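Local structure of putative aminomethyltransferase (Leptospirillum rubarum, 3TTG) at residues V43-I48 with F135-L140; F58-A63 with Y255-Y260; S220-L225 with L310-S315; F294-F299 with L340-Q345. The protein is a putative aminomethyltransferase of the glycine cleavage T-protein family, probably binding folate and resembling YgfZ-type proteins linked to iron-sulfur cluster metabolism. All blocks are in the same frame, centred on the assembly; numbering follows the deposited sequence.

The four contacts illustrate how two folded parts are held separately and then joined. Contacts 1 and 2 interleave along the chain, with centres about 26 Å apart; 2 with 3 and 3 with 4 interleave too, while contact 1 closes before 3 and 4 open. The first ties a loop to the mixed sheet of strand 135-141, the second helix 55-60 to a loop ahead of helix 263-271. Contact 3 sets helix 218-227 against strand 306-316, joining the folate-binding-type part to the C-terminal barrel. It touches contact 1 through R139 and Y221 and contact 4, about 17 Å away centre to centre, through L310 and V296. Contact 4 closes the barrel, about 38 Å from contact 2 between centres, the widest separation.

Contact 1: residues V43-I48 with F135-L140; sequences VSRPSI and FREIRL
The buried carboxylate of E137 is approached at OE1 from opposite faces, by the backbone N of R45 across the contact and by NH2 of R139 within its own strand. R45 N donates over 2.9 Å to E137 OE1, with an angle of 154° at the hydrogen. R139 grips the same carboxylate side-on, NE reaching E137 OE2 at 2.8 Å and NH2 reaching E137 OE1 at 3.0 Å. The acid thus lies at the edge of the guanidinium, whereas the guanidinium sits above the plane of the acid. CG of E137 is turned anti to its backbone N (chi1 -166°) and the chain is extended beyond it, which carries the acid across to the loop. S44 packs alongside, its CB 3.4 Å from E137 CB. Its OG reaches the strand through a water 2.8 Å away, and that water donates to F135 O. Further on, S47 OG lies obliquely against the F135 ring, 3.8 Å from CD2. The R45 guanidinium is held elsewhere, by D90 and the carbonyl of F103, and R139 NH1 bonds to Y221 OH. Here a buried acid gripped by three nitrogens, one of them from the loop backbone, pins a connecting loop: strand 37-39 pairs with strand 135-141 in the mixed sheet of the folate-binding-type fold, and 43-48 carries the chain away to strand 48-51 of the antiparallel sheet.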
loop_
_atom_site.group_PDB
_atom_site.type_symbol
_atom_site.label_atom_id
_atom_site.label_comp_id
_atom_site.label_asym_id
_atom_site.label_seq_id
_atom_site.Cartn_x
_atom_site.Cartn_y
_atom_site.Cartn_z
ATOM N N VAL A 43 5.074 7.066 11.987
ATOM C CA VAL A 43 4.736 8.172 11.107
ATOM C C VAL A 43 3.497 7.735 10.339
ATOM O O VAL A 43 3.546 6.777 9.574
ATOM C CB VAL A 43 5.916 8.561 10.169
ATOM C CG1 VAL A 43 5.528 9.764 9.309
ATOM C CG2 VAL A 43 7.202 8.876 10.992
ATOM N N SER A 44 2.406 8.404 10.540
ATOM C CA SER A 44 1.190 8.064 9.812
ATOM C C SER A 44 1.189 8.603 8.382
ATOM O O SER A 44 1.983 9.483 8.044
ATOM C CB SER A 44 -0.001 8.688 10.522
ATOM O OG SER A 44 0.156 10.087 10.467
ATOM N N ARG A 45 0.241 8.121 7.552
ATOM C CA ARG A 45 -0.015 8.837 6.330
ATOM C C ARG A 45 -0.525 10.269 6.687
ATOM O O ARG A 45 -1.371 10.469 7.590
ATOM C CB ARG A 45 -1.053 8.156 5.472
ATOM C CG ARG A 45 -0.563 6.904 4.769
ATOM C CD ARG A 45 -1.532 6.406 3.717
ATOM N NE ARG A 45 -0.944 5.313 2.953
ATOM C CZ ARG A 45 -0.543 5.312 1.673
ATOM N NH1 ARG A 45 -0.720 6.380 0.904
ATOM N NH2 ARG A 45 -0.011 4.222 1.143
ATOM N N PRO A 46 -0.080 11.287 5.957
ATOM C CA PRO A 46 -0.696 12.626 6.115
ATOM C C PRO A 46 -2.180 12.631 5.737
ATOM O O PRO A 46 -2.656 11.757 5.026
ATOM C CB PRO A 46 0.100 13.523 5.118
ATOM C CG PRO A 46 1.337 12.741 4.811
ATOM C CD PRO A 46 0.949 11.278 4.896
ATOM N N SER A 47 -2.911 13.612 6.250
ATOM C CA SER A 47 -4.358 13.838 6.060
ATOM C C SER A 47 -4.535 15.106 5.317
ATOM O O SER A 47 -4.503 16.160 5.940
ATOM C CB SER A 47 -5.044 13.942 7.437
ATOM O OG SER A 47 -5.217 12.665 7.989
ATOM N N ILE A 48 -4.685 15.046 3.996
ATOM C CA ILE A 48 -4.754 16.252 3.166
ATOM C C ILE A 48 -6.130 16.447 2.649
ATOM O O ILE A 48 -6.699 15.533 2.049
ATOM C CB ILE A 48 -3.770 16.155 1.973
ATOM C CG1 ILE A 48 -2.345 15.794 2.389
ATOM C CG2 ILE A 48 -3.793 17.449 1.139
ATOM C CD1 ILE A 48 -1.693 16.806 3.451
ATOM N N PHE A 135 -4.756 14.221 13.847
ATOM C CA PHE A 135 -5.077 12.799 14.007
ATOM C C PHE A 135 -3.883 11.909 14.277
ATOM O O PHE A 135 -2.810 12.170 13.747
ATOM C CB PHE A 135 -5.713 12.305 12.706
ATOM C CG PHE A 135 -6.882 13.152 12.251
ATOM C CD1 PHE A 135 -8.094 13.127 12.942
ATOM C CD2 PHE A 135 -6.767 13.994 11.152
ATOM C CE1 PHE A 135 -9.151 13.935 12.548
ATOM C CE2 PHE A 135 -7.823 14.834 10.780
ATOM C CZ PHE A 135 -8.993 14.817 11.484
ATOM N N ARG A 136 -4.090 10.851 15.060
ATOM C CA ARG A 136 -3.148 9.734 15.270
ATOM C C ARG A 136 -3.682 8.532 14.431
ATOM O O ARG A 136 -4.875 8.229 14.509
ATOM C CB ARG A 136 -3.060 9.379 16.763
ATOM C CG ARG A 136 -2.291 10.382 17.669
ATOM C CD ARG A 136 -0.791 10.464 17.370
ATOM N NE ARG A 136 -0.205 9.126 17.265
ATOM C CZ ARG A 136 0.297 8.406 18.263
ATOM N NH1 ARG A 136 0.365 8.907 19.496
ATOM N NH2 ARG A 136 0.781 7.198 18.031
ATOM N N GLU A 137 -2.824 7.832 13.674
ATOM C CA GLU A 137 -3.232 6.666 12.894
ATOM C C GLU A 137 -3.053 5.355 13.719
ATOM O O GLU A 137 -2.089 5.195 14.475
ATOM C CB GLU A 137 -2.477 6.593 11.569
ATOM C CG GLU A 137 -3.083 5.605 10.580
ATOM C CD GLU A 137 -2.407 5.477 9.217
ATOM O OE1 GLU A 137 -1.368 6.131 8.983
ATOM O OE2 GLU A 137 -2.844 4.608 8.431
ATOM N N ILE A 138 -4.057 4.498 13.677
ATOM C CA ILE A 138 -4.008 3.146 14.267
ATOM C C ILE A 138 -4.395 2.250 13.148
ATOM O O ILE A 138 -5.424 2.505 12.516
ATOM C CB ILE A 138 -4.944 2.922 15.486
ATOM C CG1 ILE A 138 -4.807 4.009 16.545
ATOM C CG2 ILE A 138 -4.761 1.510 16.058
ATOM C CD1 ILE A 138 -5.816 3.919 17.743
ATOM N N ARG A 139 -3.645 1.177 12.920
ATOM C CA ARG A 139 -3.986 0.247 11.844
ATOM C C ARG A 139 -4.417 -1.098 12.356
ATOM O O ARG A 139 -3.830 -1.655 13.313
ATOM C CB ARG A 139 -2.824 0.053 10.906
ATOM C CG ARG A 139 -2.483 1.331 10.225
ATOM C CD ARG A 139 -1.475 1.160 9.162
ATOM N NE ARG A 139 -1.016 2.481 8.712
ATOM C CZ ARG A 139 0.185 2.752 8.193
ATOM N NH1 ARG A 139 1.042 1.779 7.944
ATOM N NH2 ARG A 139 0.529 4.008 7.907
ATOM N N LEU A 140 -5.413 -1.678 11.632
ATOM C CA LEU A 140 -5.932 -2.999 11.920
ATOM C C LEU A 140 -5.732 -3.873 10.704
ATOM O O LEU A 140 -5.954 -3.388 9.598
ATOM C CB LEU A 140 -7.428 -2.939 12.262
ATOM C CG LEU A 140 -7.835 -2.353 13.623
ATOM C CD1 LEU A 140 -9.368 -2.164 13.647
ATOM C CD2 LEU A 140 -7.371 -3.225 14.750
HETATM O O HOH W 1 -1.128 12.216 11.776
#

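Contact 2: residues F58-A63 with Y255-Y260; sequences FLQGIA and YNKGCY
K257 reaches Q60 by setting its CG between its own backbone N and carbonyl carbon (chi1 68°) and then bending at chi3 (-73°), so that NZ arrives among the carbonyls at the C-terminal end of helix 55-60. Q60 comes from the other direction, its CG opposite the amide nitrogen and its chain folded at chi2, laying the amide beside CE and NZ of the lysine. K257 opens the K-G-C-Y-x-G-Q-E signature that marks YgfZ-like members of the T-protein family, running from the loop into the start of helix 263-271. Its ammonium is gripped mainly by backbone carbonyls: NZ donates to Q60 O at 2.6 Å, in the carbonyl plane and on a lone pair, and to A63 O at 2.7 Å, there tilted 34° from the plane. Q65 O accepts as well, while the bond from NZ to Q60 OE1 is weak. Three backbone carbonyls and one weakly bound amide oxygen thus hold NZ in place. The Q60 amide is fixed by other partners: I67 N donates to OE1, and NE2 donates to D66 and to a water shared with G258 N. Y260 CB packs against the two carbonyls, 3.5 Å from A63 O. At G61 the two backbones touch directly through paired CA-H...O contacts, G61 CA lying 3.6 Å from C259 O and Y260 CA lying 3.2 Å from G61 O.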
loop_
_atom_site.group_PDB
_atom_site.type_symbol
_atom_site.label_atom_id
_atom_site.label_comp_id
_atom_site.label_asym_id
_atom_site.label_seq_id
_atom_site.Cartn_x
_atom_site.Cartn_y
_atom_site.Cartn_z
ATOM N N PHE A 58 -9.955 19.583 -10.734
ATOM C CA PHE A 58 -8.577 19.817 -10.362
ATOM C C PHE A 58 -7.879 18.445 -10.068
ATOM O O PHE A 58 -6.895 18.107 -10.704
ATOM C CB PHE A 58 -8.526 20.769 -9.162
ATOM C CG PHE A 58 -7.215 20.835 -8.440
ATOM C CD1 PHE A 58 -6.053 21.199 -9.112
ATOM C CD2 PHE A 58 -7.107 20.390 -7.134
ATOM C CE1 PHE A 58 -4.812 21.132 -8.473
ATOM C CE2 PHE A 58 -5.869 20.369 -6.477
ATOM C CZ PHE A 58 -4.730 20.727 -7.158
ATOM N N LEU A 59 -8.414 17.667 -9.163
ATOM C CA LEU A 59 -7.815 16.388 -8.810
ATOM C C LEU A 59 -7.922 15.351 -9.898
ATOM O O LEU A 59 -6.980 14.591 -10.095
ATOM C CB LEU A 59 -8.397 15.861 -7.500
ATOM C CG LEU A 59 -7.997 16.672 -6.248
ATOM C CD1 LEU A 59 -8.627 16.057 -5.000
ATOM C CD2 LEU A 59 -6.502 16.711 -6.072
ATOM N N GLN A 60 -9.000 15.359 -10.660
ATOM C CA GLN A 60 -9.183 14.406 -11.772
ATOM C C GLN A 60 -8.098 14.539 -12.846
ATOM O O GLN A 60 -7.749 13.544 -13.486
ATOM C CB GLN A 60 -10.562 14.659 -12.418
ATOM C CG GLN A 60 -10.979 13.713 -13.529
ATOM C CD GLN A 60 -11.439 12.361 -13.011
ATOM O OE1 GLN A 60 -11.012 11.852 -11.968
ATOM N NE2 GLN A 60 -12.271 11.708 -13.792
ATOM N N GLY A 61 -7.567 15.757 -13.041
ATOM C CA GLY A 61 -6.535 16.001 -14.032
ATOM C C GLY A 61 -5.143 15.624 -13.546
ATOM O O GLY A 61 -4.202 15.566 -14.339
ATOM N N ILE A 62 -4.992 15.258 -12.286
ATOM C CA ILE A 62 -3.639 14.907 -11.805
ATOM C C ILE A 62 -3.530 13.493 -11.214
ATOM O O ILE A 62 -2.435 12.951 -11.218
ATOM C CB ILE A 62 -3.073 15.948 -10.838
ATOM C CG1 ILE A 62 -3.886 16.088 -9.640
ATOM C CG2 ILE A 62 -2.923 17.324 -11.533
ATOM C CD1 ILE A 62 -3.417 17.230 -8.686
ATOM N N ALA A 63 -4.626 12.928 -10.713
ATOM C CA ALA A 63 -4.722 11.569 -10.203
ATOM C C ALA A 63 -4.912 10.619 -11.397
ATOM O O ALA A 63 -5.627 10.952 -12.354
ATOM C CB ALA A 63 -5.914 11.444 -9.252
ATOM N N TYR A 255 -8.668 3.442 -17.040
ATOM C CA TYR A 255 -8.411 3.491 -18.464
ATOM C C TYR A 255 -9.616 4.095 -19.231
ATOM O O TYR A 255 -9.580 4.091 -20.445
ATOM C CB TYR A 255 -8.129 2.069 -18.984
ATOM C CG TYR A 255 -6.782 1.570 -18.529
ATOM C CD1 TYR A 255 -5.616 2.043 -19.105
ATOM C CD2 TYR A 255 -6.669 0.657 -17.480
ATOM C CE1 TYR A 255 -4.372 1.670 -18.624
ATOM C CE2 TYR A 255 -5.427 0.248 -17.013
ATOM C CZ TYR A 255 -4.275 0.718 -17.623
ATOM O OH TYR A 255 -3.014 0.281 -17.245
ATOM N N ASN A 256 -10.710 4.498 -18.557
ATOM C CA ASN A 256 -11.865 5.108 -19.217
ATOM C C ASN A 256 -12.025 6.615 -18.943
ATOM O O ASN A 256 -12.737 7.275 -19.681
ATOM C CB ASN A 256 -13.144 4.371 -18.776
ATOM C CG ASN A 256 -13.202 2.985 -19.320
ATOM O OD1 ASN A 256 -13.099 2.794 -20.537
ATOM N ND2 ASN A 256 -13.316 1.983 -18.458
ATOM N N LYS A 257 -11.285 7.189 -18.042
ATOM C CA LYS A 257 -11.463 8.596 -17.711
ATOM C C LYS A 257 -10.844 9.576 -18.742
ATOM O O LYS A 257 -10.069 9.173 -19.570
ATOM C CB LYS A 257 -10.898 8.861 -16.341
ATOM C CG LYS A 257 -9.391 8.739 -16.263
ATOM C CD LYS A 257 -8.810 9.124 -14.927
ATOM C CE LYS A 257 -8.826 10.587 -14.682
ATOM N NZ LYS A 257 -8.159 10.950 -13.407
ATOM N N GLY A 258 -11.050 10.848 -18.528
ATOM C CA GLY A 258 -10.484 11.909 -19.355
ATOM C C GLY A 258 -9.055 12.245 -18.971
ATOM O O GLY A 258 -8.415 11.535 -18.177
ATOM N N CYS A 259 -8.541 13.318 -19.593
ATOM C CA CYS A 259 -7.165 13.784 -19.453
ATOM C C CYS A 259 -6.627 13.785 -18.024
ATOM O O CYS A 259 -7.242 14.357 -17.105
ATOM C CB CYS A 259 -7.070 15.185 -20.052
ATOM S SG CYS A 259 -5.409 15.897 -20.036
ATOM N N TYR A 260 -5.417 13.251 -17.868
ATOM C CA TYR A 260 -4.652 13.335 -16.619
ATOM C C TYR A 260 -3.197 13.187 -16.933
ATOM O O TYR A 260 -2.808 12.580 -17.945
ATOM C CB TYR A 260 -5.140 12.323 -15.548
ATOM C CG TYR A 260 -4.884 10.865 -15.832
ATOM C CD1 TYR A 260 -3.678 10.270 -15.478
ATOM C CD2 TYR A 260 -5.793 10.104 -16.543
ATOM C CE1 TYR A 260 -3.451 8.919 -15.707
ATOM C CE2 TYR A 260 -5.582 8.750 -16.769
ATOM C CZ TYR A 260 -4.396 8.166 -16.364
ATOM O OH TYR A 260 -4.092 6.864 -16.633
HETATM O O HOH W 2 -13.120 12.242 -16.731
#

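Contact 3: residues S220-L225 with L310-S315; sequences SYLAYL and LTRTSS
A223 and S314 form the close part of this contact, where helix 218-227 crosses strand 306-316 at 109° with the segment axes 7.7 Å apart. The small side chains let the backbones approach: S314 OG lies 3.6 Å from A223 CA, and A223 CB rests 3.5 Å from S315 O, a buried carbonyl oxygen that has no hydrogen-bond partner. Looser contact surrounds R312. L222 runs obliquely across the arginine and only its CD1 touches, 3.8 Å from R312 NE. NH2 of R312 meets L225 C at 3.7 Å, with that carbon in the guanidinium plane at its edge. L222, S314 and S315 are partly exposed, whereas A223, L225 and R312 are buried. Extension from CG to NE (chi2 174°, chi3 -163°) carries the guanidinium across to the helix; T311 and R312 form a classic beta bulge, both facing L325. The R312 guanidinium is held by a salt bridge to E236 and by I230 O. No hydrogen bond joins the two segments directly; T226 OG1 instead bonds to L222 O, R312 NH2 and S314 OG, so the polar link between the folate-binding-type part and the barrel is relayed by this threonine and reinforced where R312 meets E236 and I230 O.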
loop_
_atom_site.group_PDB
_atom_site.type_symbol
_atom_site.label_atom_id
_atom_site.label_comp_id
_atom_site.label_asym_id
_atom_site.label_seq_id
_atom_site.Cartn_x
_atom_site.Cartn_y
_atom_site.Cartn_z
ATOM N N SER A 220 7.111 -6.996 12.596
ATOM C CA SER A 220 6.031 -7.975 12.393
ATOM C C SER A 220 4.942 -7.394 11.486
ATOM O O SER A 220 4.394 -8.115 10.669
ATOM C CB SER A 220 5.436 -8.439 13.721
ATOM O OG SER A 220 6.388 -9.223 14.422
ATOM N N TYR A 221 4.608 -6.117 11.636
ATOM C CA TYR A 221 3.667 -5.450 10.718
ATOM C C TYR A 221 4.182 -5.552 9.235
ATOM O O TYR A 221 3.461 -6.006 8.342
ATOM C CB TYR A 221 3.463 -4.000 11.141
ATOM C CG TYR A 221 2.585 -3.225 10.160
ATOM C CD1 TYR A 221 1.231 -3.539 9.999
ATOM C CD2 TYR A 221 3.129 -2.259 9.325
ATOM C CE1 TYR A 221 0.431 -2.851 9.089
ATOM C CE2 TYR A 221 2.341 -1.563 8.416
ATOM C CZ TYR A 221 0.995 -1.861 8.304
ATOM O OH TYR A 221 0.250 -1.112 7.446
ATOM N N LEU A 222 5.438 -5.214 9.004
ATOM C CA LEU A 222 6.054 -5.326 7.676
ATOM C C LEU A 222 6.112 -6.786 7.173
ATOM O O LEU A 222 5.897 -6.995 5.982
ATOM C CB LEU A 222 7.462 -4.697 7.626
ATOM C CG LEU A 222 7.574 -3.422 6.852
ATOM C CD1 LEU A 222 7.366 -3.693 5.317
ATOM C CD2 LEU A 222 6.534 -2.359 7.318
ATOM N N ALA A 223 6.431 -7.777 8.053
ATOM C CA ALA A 223 6.420 -9.185 7.693
ATOM C C ALA A 223 5.011 -9.584 7.232
ATOM O O ALA A 223 4.854 -10.234 6.181
ATOM C CB ALA A 223 6.880 -10.024 8.870
ATOM N N TYR A 224 3.980 -9.142 7.987
ATOM C CA TYR A 224 2.605 -9.427 7.648
ATOM C C TYR A 224 2.285 -8.885 6.229
ATOM O O TYR A 224 1.750 -9.623 5.380
ATOM C CB TYR A 224 1.636 -8.830 8.717
ATOM C CG TYR A 224 0.192 -9.032 8.330
ATOM C CD1 TYR A 224 -0.546 -10.087 8.845
ATOM C CD2 TYR A 224 -0.444 -8.154 7.464
ATOM C CE1 TYR A 224 -1.873 -10.302 8.453
ATOM C CE2 TYR A 224 -1.765 -8.359 7.063
ATOM C CZ TYR A 224 -2.472 -9.447 7.547
ATOM O OH TYR A 224 -3.794 -9.627 7.196
ATOM N N LEU A 225 2.607 -7.610 5.974
ATOM C CA LEU A 225 2.339 -7.024 4.641
ATOM C C LEU A 225 3.115 -7.753 3.540
ATOM O O LEU A 225 2.594 -7.966 2.424
ATOM C CB LEU A 225 2.676 -5.528 4.573
ATOM C CG LEU A 225 1.871 -4.596 5.470
ATOM C CD1 LEU A 225 2.379 -3.181 5.309
ATOM C CD2 LEU A 225 0.379 -4.711 5.234
ATOM N N LEU A 310 15.440 -6.912 -6.417
ATOM C CA LEU A 310 14.815 -7.195 -5.137
ATOM C C LEU A 310 14.712 -5.862 -4.422
ATOM O O LEU A 310 15.732 -5.196 -4.193
ATOM C CB LEU A 310 15.680 -8.188 -4.399
ATOM C CG LEU A 310 15.163 -8.734 -3.104
ATOM C CD1 LEU A 310 13.933 -9.651 -3.341
ATOM C CD2 LEU A 310 16.317 -9.512 -2.366
ATOM N N THR A 311 13.495 -5.503 -3.976
ATOM C CA THR A 311 13.242 -4.161 -3.431
ATOM C C THR A 311 13.086 -4.155 -1.939
ATOM O O THR A 311 13.358 -3.116 -1.302
ATOM C CB THR A 311 12.076 -3.491 -4.165
ATOM O OG1 THR A 311 10.911 -4.292 -4.159
ATOM C CG2 THR A 311 12.396 -3.136 -5.606
ATOM N N ARG A 312 12.671 -5.276 -1.344
ATOM C CA ARG A 312 12.575 -5.384 0.097
ATOM C C ARG A 312 12.485 -6.816 0.488
ATOM O O ARG A 312 12.043 -7.694 -0.311
ATOM C CB ARG A 312 11.389 -4.576 0.733
ATOM C CG ARG A 312 9.991 -5.213 0.703
ATOM C CD ARG A 312 9.009 -4.383 1.488
ATOM N NE ARG A 312 7.780 -5.114 1.825
ATOM C CZ ARG A 312 6.577 -4.949 1.276
ATOM N NH1 ARG A 312 6.383 -4.041 0.335
ATOM N NH2 ARG A 312 5.550 -5.616 1.733
ATOM N N THR A 313 12.873 -7.069 1.736
ATOM C CA THR A 313 12.750 -8.409 2.296
ATOM C C THR A 313 12.228 -8.345 3.720
ATOM O O THR A 313 12.387 -7.339 4.414
ATOM C CB THR A 313 14.109 -9.223 2.274
ATOM O OG1 THR A 313 15.088 -8.561 3.056
ATOM C CG2 THR A 313 14.673 -9.435 0.895
ATOM N N SER A 314 11.645 -9.454 4.165
ATOM C CA SER A 314 11.254 -9.687 5.554
ATOM C C SER A 314 11.549 -11.137 5.892
ATOM O O SER A 314 11.532 -11.993 5.023
ATOM C CB SER A 314 9.753 -9.435 5.820
ATOM O OG SER A 314 9.329 -8.078 5.869
ATOM N N SER A 315 11.634 -11.434 7.153
ATOM C CA SER A 315 11.533 -12.819 7.631
ATOM C C SER A 315 10.078 -13.263 7.578
ATOM O O SER A 315 9.174 -12.448 7.786
ATOM C CB SER A 315 11.996 -12.920 9.074
ATOM O OG SER A 315 13.378 -12.658 9.182
#

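Contact 4: residues F294-F299 with L340-Q345; sequences FPVTLF and LLPDAQ
The carbonyl oxygen of L340 accepts from F299 N at 2.8 Å and also takes a CA-H...O contact from L298 CA at 3.4 Å. The return bond, L340 N to F299 O at 2.9 Å, is the straighter of the two, at 168°, and makes F299 and L340 an antiparallel hydrogen-bonded pair forming a single bridge. Past this bridge 340-345 turns away, and side chains take over. L298 and L341 lie side by side pointing the same way, their CD2 atoms 3.6 Å apart, and both also rest on V347. CG1 of V296 points away from the amide nitrogen of its own residue (chi1 -161°), and this branch both meets L341 CD2 and presses on the proline ring, its 3.3 Å approach to P342 CD being tighter than usual for two carbons. That ring also covers T297 O, a buried oxygen without a hydrogen-bond partner. The F299 ring turns its edge to L340 O, while T297 CG2 sits over one face, 3.5 Å above the plane and offset toward the rim. P342, which meets the same ring obliquely at CE2, belongs to a type I turn from L341 to A344, in which A344 N bonds to L341 O and L341 N to Q345 O; an Asx turn, Q345 N to D343 OD1, braces it. With A344 in a left-handed conformation, this is a type I turn with a G1 bulge, joining strands 338-340 and 346-350 in a hairpin. As strands 296-299 and 338-340 are outermost in the six-stranded antiparallel sheet, their bridge closes it into the barrel typical of the T-protein C-terminal domain.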
loop_
_atom_site.group_PDB
_atom_site.type_symbol
_atom_site.label_atom_id
_atom_site.label_comp_id
_atom_site.label_asym_id
_atom_site.label_seq_id
_atom_site.Cartn_x
_atom_site.Cartn_y
_atom_site.Cartn_z
ATOM N N PHE A 294 19.309 -1.998 -0.511
ATOM C CA PHE A 294 18.261 -2.123 -1.505
ATOM C C PHE A 294 18.174 -0.876 -2.406
ATOM O O PHE A 294 18.415 0.229 -1.930
ATOM C CB PHE A 294 16.953 -2.357 -0.813
ATOM C CG PHE A 294 16.891 -3.687 -0.111
ATOM C CD1 PHE A 294 16.549 -4.831 -0.801
ATOM C CD2 PHE A 294 17.291 -3.811 1.208
ATOM C CE1 PHE A 294 16.568 -6.071 -0.184
ATOM C CE2 PHE A 294 17.304 -5.051 1.832
ATOM C CZ PHE A 294 16.915 -6.175 1.133
ATOM N N PRO A 295 17.743 -0.992 -3.678
ATOM C CA PRO A 295 17.337 -2.212 -4.385
ATOM C C PRO A 295 18.562 -3.033 -4.718
ATOM O O PRO A 295 19.625 -2.448 -4.872
ATOM C CB PRO A 295 16.621 -1.671 -5.637
ATOM C CG PRO A 295 17.241 -0.315 -5.875
ATOM C CD PRO A 295 17.597 0.215 -4.527
ATOM N N VAL A 296 18.439 -4.372 -4.731
ATOM C CA VAL A 296 19.547 -5.256 -5.070
ATOM C C VAL A 296 19.288 -5.851 -6.416
ATOM O O VAL A 296 18.202 -6.418 -6.659
ATOM C CB VAL A 296 19.793 -6.402 -4.051
ATOM C CG1 VAL A 296 21.224 -6.961 -4.224
ATOM C CG2 VAL A 296 19.612 -5.916 -2.648
ATOM N N THR A 297 20.320 -5.848 -7.252
ATOM C CA THR A 297 20.243 -6.487 -8.571
ATOM C C THR A 297 20.223 -7.999 -8.472
ATOM O O THR A 297 20.942 -8.570 -7.660
ATOM C CB THR A 297 21.436 -6.049 -9.413
ATOM O OG1 THR A 297 21.274 -4.664 -9.491
ATOM C CG2 THR A 297 21.450 -6.657 -10.823
ATOM N N LEU A 298 19.381 -8.633 -9.285
ATOM C CA LEU A 298 19.286 -10.073 -9.383
ATOM C C LEU A 298 19.881 -10.469 -10.716
ATOM O O LEU A 298 19.684 -9.761 -11.691
ATOM C CB LEU A 298 17.832 -10.576 -9.243
ATOM C CG LEU A 298 17.143 -10.249 -7.920
ATOM C CD1 LEU A 298 15.699 -10.585 -7.972
ATOM C CD2 LEU A 298 17.810 -10.972 -6.786
ATOM N N PHE A 299 20.609 -11.583 -10.762
ATOM C CA PHE A 299 21.289 -12.051 -11.965
ATOM C C PHE A 299 20.805 -13.407 -12.403
ATOM O O PHE A 299 20.526 -14.275 -11.577
ATOM C CB PHE A 299 22.819 -12.126 -11.714
ATOM C CG PHE A 299 23.430 -10.777 -11.440
ATOM C CD1 PHE A 299 23.894 -9.983 -12.475
ATOM C CD2 PHE A 299 23.581 -10.317 -10.139
ATOM C CE1 PHE A 299 24.460 -8.719 -12.219
ATOM C CE2 PHE A 299 24.121 -9.056 -9.883
ATOM C CZ PHE A 299 24.546 -8.257 -10.925
ATOM N N LEU A 340 20.330 -15.106 -8.818
ATOM C CA LEU A 340 21.403 -14.873 -7.886
ATOM C C LEU A 340 21.495 -13.432 -7.447
ATOM O O LEU A 340 21.406 -12.496 -8.250
ATOM C CB LEU A 340 22.712 -15.266 -8.565
ATOM C CG LEU A 340 22.875 -16.727 -8.851
ATOM C CD1 LEU A 340 23.940 -16.937 -9.911
ATOM C CD2 LEU A 340 23.242 -17.478 -7.611
ATOM N N LEU A 341 21.767 -13.260 -6.179
ATOM C CA LEU A 341 22.131 -11.973 -5.619
ATOM C C LEU A 341 23.643 -11.689 -5.948
ATOM O O LEU A 341 24.346 -12.598 -6.436
ATOM C CB LEU A 341 21.836 -11.969 -4.110
ATOM C CG LEU A 341 20.340 -11.826 -3.774
ATOM C CD1 LEU A 341 20.087 -12.370 -2.387
ATOM C CD2 LEU A 341 19.890 -10.367 -3.881
ATOM N N PRO A 342 24.147 -10.456 -5.717
ATOM C CA PRO A 342 25.543 -10.144 -6.101
ATOM C C PRO A 342 26.624 -11.019 -5.419
ATOM O O PRO A 342 27.700 -11.263 -5.989
ATOM C CB PRO A 342 25.700 -8.669 -5.713
ATOM C CG PRO A 342 24.302 -8.096 -5.769
ATOM C CD PRO A 342 23.407 -9.232 -5.308
ATOM N N ASP A 343 26.335 -11.491 -4.202
ATOM C CA ASP A 343 27.245 -12.371 -3.438
ATOM C C ASP A 343 27.000 -13.895 -3.688
ATOM O O ASP A 343 27.573 -14.766 -3.009
ATOM C CB ASP A 343 27.099 -12.057 -1.959
ATOM C CG ASP A 343 25.805 -12.476 -1.297
ATOM O OD1 ASP A 343 24.787 -12.781 -2.044
ATOM O OD2 ASP A 343 25.765 -12.468 -0.051
ATOM N N ALA A 344 26.117 -14.181 -4.664
ATOM C CA ALA A 344 25.721 -15.475 -5.173
ATOM C C ALA A 344 24.758 -16.256 -4.249
ATOM O O ALA A 344 24.502 -17.404 -4.540
ATOM C CB ALA A 344 26.909 -16.309 -5.562
ATOM N N GLN A 345 24.066 -15.598 -3.300
ATOM C CA GLN A 345 22.972 -16.253 -2.568
ATOM C C GLN A 345 21.833 -16.410 -3.563
ATOM O O GLN A 345 21.688 -15.567 -4.452
ATOM C CB GLN A 345 22.522 -15.458 -1.341
ATOM C CG GLN A 345 23.535 -15.551 -0.187
ATOM C CD GLN A 345 22.868 -15.251 1.126
ATOM O OE1 GLN A 345 22.368 -16.157 1.801
ATOM N NE2 GLN A 345 22.792 -13.977 1.489
#